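Local coordinates for protein Ton_1535 (Thermococcus onnurineus, PDB 3ZPJ) that is of unknown function but folds as an alpha-solenoid with an unusual left-handed helical turn, a build that may offer a binding surface for other macromolecules, at residues S109-G114 against A147-T152; E249-M254 against D264-A269. All blocks are in the same frame, centred on the assembly; numbering follows the deposited sequence.

Contact 1: S109-G114 against A147-T152; sequences SPIEKG and AETSYT
Pro-110 and Ala-147 form the apolar centre of this small surface contact. The Ala-147 methyl sits against the CB and CG of the Pro-110 ring, its CB 3.6 Å from each. The two alpha carbons, Pro-110 CA and Ala-147 CA, are 6.1 Å apart, close enough for so short a side chain to bridge the gap. A second, looser touch pairs an apolar end with a hydroxyl: Ile-111 CD1 comes within 4.1 Å of Thr-149 OG1, and the two side chains cross at a slant. Ile-111 reaches there because its CG1 lies opposite the carbonyl carbon (chi1 -63°) and the chain then runs on extended (chi2 -177°), which brings CD1 toward the loop. The total buried area is 132 Å².

The capping bond belongs to 109-114 alone and shapes the helix start. Ser-109 is the N-cap: its OG accepts from Glu-112 N at 3.0 Å, with an angle of 156° at the hydrogen. Pro-110, which has no N-H to offer, occupies the first turn, where none is needed. One turn on, Lys-113 NZ bonds back to Asn-105 OD1. The contact thus joins the capped start of helix 110-126 to the loop following helix 130-146, at the open end of an alpha-alpha hairpin in the solenoid.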
loop_
_atom_site.group_PDB
_atom_site.type_symbol
_atom_site.label_atom_id
_atom_site.label_comp_id
_atom_site.label_asym_id
_atom_site.label_seq_id
_atom_site.Cartn_x
_atom_site.Cartn_y
_atom_site.Cartn_z
ATOM N N SER A 109 -1.616 9.451 30.444
ATOM C CA SER A 109 -2.810 9.600 29.617
ATOM C C SER A 109 -2.921 8.456 28.617
ATOM O O SER A 109 -2.062 8.323 27.751
ATOM C CB SER A 109 -2.718 10.919 28.835
ATOM O OG SER A 109 -3.810 11.090 27.944
ATOM N N PRO A 110 -3.974 7.628 28.729
ATOM C CA PRO A 110 -4.137 6.546 27.739
ATOM C C PRO A 110 -4.389 7.071 26.340
ATOM O O PRO A 110 -3.963 6.452 25.357
ATOM C CB PRO A 110 -5.343 5.736 28.251
ATOM C CG PRO A 110 -5.938 6.539 29.380
ATOM C CD PRO A 110 -4.877 7.482 29.883
ATOM N N ILE A 111 -5.070 8.206 26.242
ATOM C CA ILE A 111 -5.244 8.816 24.938
ATOM C C ILE A 111 -3.881 9.300 24.445
ATOM O O ILE A 111 -3.560 9.136 23.276
ATOM C CB ILE A 111 -6.311 9.942 24.928
ATOM C CG1 ILE A 111 -7.679 9.367 25.285
ATOM C CG2 ILE A 111 -6.405 10.583 23.547
ATOM C CD1 ILE A 111 -8.789 10.373 25.219
ATOM N N GLU A 112 -3.050 9.856 25.327
ATOM C CA GLU A 112 -1.727 10.242 24.854
ATOM C C GLU A 112 -0.927 9.000 24.440
ATOM O O GLU A 112 -0.351 8.958 23.340
ATOM C CB GLU A 112 -0.958 11.084 25.866
ATOM C CG GLU A 112 0.185 11.888 25.232
ATOM C CD GLU A 112 0.993 12.683 26.252
ATOM O OE1 GLU A 112 0.583 12.729 27.435
ATOM O OE2 GLU A 112 2.036 13.260 25.868
ATOM N N LYS A 113 -0.916 7.985 25.304
ATOM C CA LYS A 113 -0.241 6.733 24.980
ATOM C C LYS A 113 -0.643 6.200 23.603
ATOM O O LYS A 113 0.218 5.845 22.800
ATOM C CB LYS A 113 -0.540 5.677 26.011
ATOM C CG LYS A 113 0.306 4.420 25.893
ATOM C CD LYS A 113 0.276 3.673 27.225
ATOM C CE LYS A 113 0.842 2.271 27.108
ATOM N NZ LYS A 113 1.049 1.655 28.459
ATOM N N GLY A 114 -1.947 6.174 23.343
ATOM C CA GLY A 114 -2.477 5.627 22.109
ATOM C C GLY A 114 -1.928 6.365 20.911
ATOM O O GLY A 114 -1.586 5.757 19.900
ATOM N N ALA A 147 -9.840 3.091 27.513
ATOM C CA ALA A 147 -9.682 4.161 28.488
ATOM C C ALA A 147 -11.027 4.608 29.048
ATOM O O ALA A 147 -12.065 4.436 28.403
ATOM C CB ALA A 147 -8.951 5.331 27.879
ATOM N N GLU A 148 -11.004 5.187 30.244
ATOM C CA GLU A 148 -12.238 5.529 30.924
ATOM C C GLU A 148 -12.512 7.022 30.898
ATOM O O GLU A 148 -12.899 7.603 31.911
ATOM C CB GLU A 148 -12.214 5.022 32.369
ATOM C CG GLU A 148 -13.600 4.747 32.941
ATOM C CD GLU A 148 -13.580 4.515 34.444
ATOM O OE1 GLU A 148 -12.480 4.533 35.038
ATOM O OE2 GLU A 148 -14.665 4.317 35.032
ATOM N N THR A 149 -12.305 7.646 29.744
ATOM C CA THR A 149 -12.764 9.012 29.544
ATOM C C THR A 149 -14.098 8.936 28.836
ATOM O O THR A 149 -14.653 7.849 28.659
ATOM C CB THR A 149 -11.798 9.833 28.701
ATOM O OG1 THR A 149 -10.491 9.258 28.783
ATOM C CG2 THR A 149 -11.748 11.268 29.210
ATOM N N SER A 150 -14.624 10.082 28.425
ATOM C CA SER A 150 -15.924 10.090 27.766
ATOM C C SER A 150 -15.772 9.928 26.261
ATOM O O SER A 150 -14.714 10.231 25.714
ATOM C CB SER A 150 -16.697 11.361 28.092
ATOM O OG SER A 150 -18.081 11.111 28.008
ATOM N N TYR A 151 -16.837 9.441 25.624
ATOM C CA TYR A 151 -16.884 9.136 24.190
ATOM C C TYR A 151 -16.075 10.126 23.351
ATOM O O TYR A 151 -15.150 9.745 22.632
ATOM C CB TYR A 151 -18.344 9.149 23.748
ATOM C CG TYR A 151 -18.664 8.500 22.426
ATOM C CD1 TYR A 151 -18.371 7.159 22.186
ATOM C CD2 TYR A 151 -19.318 9.216 21.430
ATOM C CE1 TYR A 151 -18.692 6.553 20.953
ATOM C CE2 TYR A 151 -19.645 8.628 20.208
ATOM C CZ TYR A 151 -19.333 7.296 19.968
ATOM O OH TYR A 151 -19.674 6.727 18.749
ATOM N N THR A 152 -16.398 11.407 23.499
ATOM C CA THR A 152 -15.853 12.468 22.653
ATOM C C THR A 152 -14.316 12.557 22.612
ATOM O O THR A 152 -13.734 12.871 21.564
ATOM C CB THR A 152 -16.519 13.846 22.983
ATOM O OG1 THR A 152 -15.938 14.419 24.165
ATOM C CG2 THR A 152 -18.033 13.673 23.196
#

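Contact 2: E249-M254 against D264-A269; sequences EVALWM and DVVDKA
Ala-251 and Met-254 meet Val-265 and Val-266 through aliphatic groups and a thioether, with no flat group between them. The flat groups of 249-254 serve other neighbours: the side chain of Trp-253 touches Glu-205, Leu-206 and Thr-209 of helix 194-209, and the carboxylate of Glu-249 takes a hydrogen bond from Tyr-211 N through OE1. The contact itself is the interface of an alpha-alpha hairpin in the alpha-solenoid. Helices 240-256 and 262-271 are joined by a short turn, and their segments here run nearly antiparallel, at 169°, with the axes 9.0 Å apart.

Ala-251 lies at the middle of the interface. Its small side chain allows Ala-251 CA and Val-265 CA to approach to 5.8 Å, and its methyl is met by both valines: Val-266 CG2 comes close, at 3.5 Å from Ala-251 CB, whereas Val-265 CG1 stands 4.1 Å from the same atom. With CG1 of Val-266 anti to its backbone N (chi1 161°), the other branch, CG2, lies beside the N and is turned to the alanine.

Outside the pair, Leu-231 of helix 227-237 touches both Val-250 and Val-265, so a third helix covers one flank of the hairpin. Leu-252, on the other side of its helix from the valines, packs on Leu-289 and Leu-293 of helix 280-293. Nearer the connecting turn, the Met-254 chain crosses Val-265 at about a right angle, its sulfur SD 3.8 Å from Val-265 CG2.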
loop_
_atom_site.group_PDB
_atom_site.type_symbol
_atom_site.label_atom_id
_atom_site.label_comp_id
_atom_site.label_asym_id
_atom_site.label_seq_id
_atom_site.Cartn_x
_atom_site.Cartn_y
_atom_site.Cartn_z
ATOM N N GLU A 249 -4.330 -5.337 -15.194
ATOM C CA GLU A 249 -4.880 -4.859 -13.940
ATOM C C GLU A 249 -5.121 -3.356 -14.048
ATOM O O GLU A 249 -6.139 -2.846 -13.592
ATOM C CB GLU A 249 -3.946 -5.200 -12.753
ATOM C CG GLU A 249 -3.813 -6.704 -12.485
ATOM C CD GLU A 249 -2.989 -7.057 -11.234
ATOM O OE1 GLU A 249 -2.001 -6.348 -10.930
ATOM O OE2 GLU A 249 -3.326 -8.074 -10.574
ATOM N N VAL A 250 -4.193 -2.650 -14.681
ATOM C CA VAL A 250 -4.349 -1.216 -14.831
ATOM C C VAL A 250 -5.521 -0.892 -15.747
ATOM O O VAL A 250 -6.327 -0.012 -15.443
ATOM C CB VAL A 250 -3.062 -0.547 -15.323
ATOM C CG1 VAL A 250 -3.366 0.812 -15.933
ATOM C CG2 VAL A 250 -2.112 -0.389 -14.163
ATOM N N ALA A 251 -5.637 -1.622 -16.849
ATOM C CA ALA A 251 -6.758 -1.416 -17.760
ATOM C C ALA A 251 -8.064 -1.619 -16.992
ATOM O O ALA A 251 -9.026 -0.881 -17.174
ATOM C CB ALA A 251 -6.674 -2.364 -18.936
ATOM N N LEU A 252 -8.079 -2.612 -16.115
ATOM C CA LEU A 252 -9.273 -2.929 -15.351
ATOM C C LEU A 252 -9.632 -1.782 -14.398
ATOM O O LEU A 252 -10.799 -1.447 -14.204
ATOM C CB LEU A 252 -9.067 -4.234 -14.574
ATOM C CG LEU A 252 -10.293 -4.804 -13.866
ATOM C CD1 LEU A 252 -11.460 -4.926 -14.848
ATOM C CD2 LEU A 252 -9.947 -6.147 -13.259
ATOM N N TRP A 253 -8.625 -1.171 -13.803
ATOM C CA TRP A 253 -8.904 -0.070 -12.895
ATOM C C TRP A 253 -9.401 1.145 -13.688
ATOM O O TRP A 253 -10.334 1.836 -13.278
ATOM C CB TRP A 253 -7.687 0.287 -12.031
ATOM C CG TRP A 253 -7.989 1.482 -11.208
ATOM C CD1 TRP A 253 -7.557 2.758 -11.420
ATOM C CD2 TRP A 253 -8.850 1.530 -10.074
ATOM N NE1 TRP A 253 -8.085 3.602 -10.471
ATOM C CE2 TRP A 253 -8.882 2.867 -9.629
ATOM C CE3 TRP A 253 -9.585 0.564 -9.371
ATOM C CZ2 TRP A 253 -9.629 3.267 -8.527
ATOM C CZ3 TRP A 253 -10.333 0.960 -8.293
ATOM C CH2 TRP A 253 -10.345 2.302 -7.872
ATOM N N MET A 254 -8.794 1.382 -14.845
ATOM C CA MET A 254 -9.214 2.482 -15.691
ATOM C C MET A 254 -10.675 2.276 -16.086
ATOM O O MET A 254 -11.453 3.234 -16.184
ATOM C CB MET A 254 -8.303 2.587 -16.923
ATOM C CG MET A 254 -6.838 2.792 -16.565
ATOM S SD MET A 254 -5.756 2.940 -17.973
ATOM C CE MET A 254 -6.508 4.350 -18.708
ATOM N N ASP A 264 -7.600 0.763 -25.184
ATOM C CA ASP A 264 -6.285 0.887 -25.786
ATOM C C ASP A 264 -5.207 0.129 -25.010
ATOM O O ASP A 264 -4.373 -0.554 -25.620
ATOM C CB ASP A 264 -5.890 2.359 -25.940
ATOM C CG ASP A 264 -6.846 3.136 -26.844
ATOM O OD1 ASP A 264 -7.405 2.544 -27.799
ATOM O OD2 ASP A 264 -7.041 4.347 -26.588
ATOM N N VAL A 265 -5.213 0.251 -23.678
ATOM C CA VAL A 265 -4.149 -0.349 -22.881
ATOM C C VAL A 265 -4.136 -1.866 -23.041
ATOM O O VAL A 265 -3.072 -2.495 -23.073
ATOM C CB VAL A 265 -4.278 -0.012 -21.384
ATOM C CG1 VAL A 265 -3.223 -0.774 -20.590
ATOM C CG2 VAL A 265 -4.144 1.506 -21.160
ATOM N N VAL A 266 -5.328 -2.442 -23.155
ATOM C CA VAL A 266 -5.495 -3.883 -23.309
ATOM C C VAL A 266 -4.909 -4.357 -24.635
ATOM O O VAL A 266 -4.189 -5.361 -24.701
ATOM C CB VAL A 266 -6.986 -4.242 -23.287
ATOM C CG1 VAL A 266 -7.223 -5.608 -23.891
ATOM C CG2 VAL A 266 -7.537 -4.164 -21.867
ATOM N N ASP A 267 -5.221 -3.635 -25.701
ATOM C CA ASP A 267 -4.728 -4.052 -27.010
ATOM C C ASP A 267 -3.216 -3.960 -27.030
ATOM O O ASP A 267 -2.545 -4.866 -27.494
ATOM C CB ASP A 267 -5.358 -3.233 -28.133
ATOM C CG ASP A 267 -6.813 -3.584 -28.346
ATOM O OD1 ASP A 267 -7.256 -4.591 -27.750
ATOM O OD2 ASP A 267 -7.505 -2.867 -29.106
ATOM N N LYS A 268 -2.689 -2.887 -26.454
ATOM C CA LYS A 268 -1.254 -2.682 -26.434
ATOM C C LYS A 268 -0.560 -3.735 -25.585
ATOM O O LYS A 268 0.546 -4.158 -25.899
ATOM C CB LYS A 268 -0.905 -1.289 -25.918
ATOM C CG LYS A 268 0.583 -1.002 -25.982
ATOM C CD LYS A 268 0.988 0.223 -25.192
ATOM C CE LYS A 268 2.447 0.108 -24.776
ATOM N NZ LYS A 268 2.727 -1.210 -24.102
ATOM N N ALA A 269 -1.219 -4.171 -24.520
ATOM C CA ALA A 269 -0.617 -5.144 -23.613
ATOM C C ALA A 269 -0.327 -6.483 -24.289
ATOM O O ALA A 269 0.522 -7.239 -23.814
ATOM C CB ALA A 269 -1.486 -5.347 -22.385
#

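How the contacts relate
Contacts 1 and 2 follow one another along the chain, the first closing well before the second opens, and lie on opposite sides of the centre of the chain, their centres about 29 Å and 21 Å from it. Centre to centre they are about 48 Å apart and their nearest atoms about 29 Å, so neither touches the other. Both link neighbouring elements of a helical solenoid, one at an exposed hairpin end and the other between two helix bodies inside the stack. No ligand or active site is known to lie at either. The Cys-272 to Cys-273 disulfide, formed between adjacent residues, follows directly after the helix that carries segment 264-269.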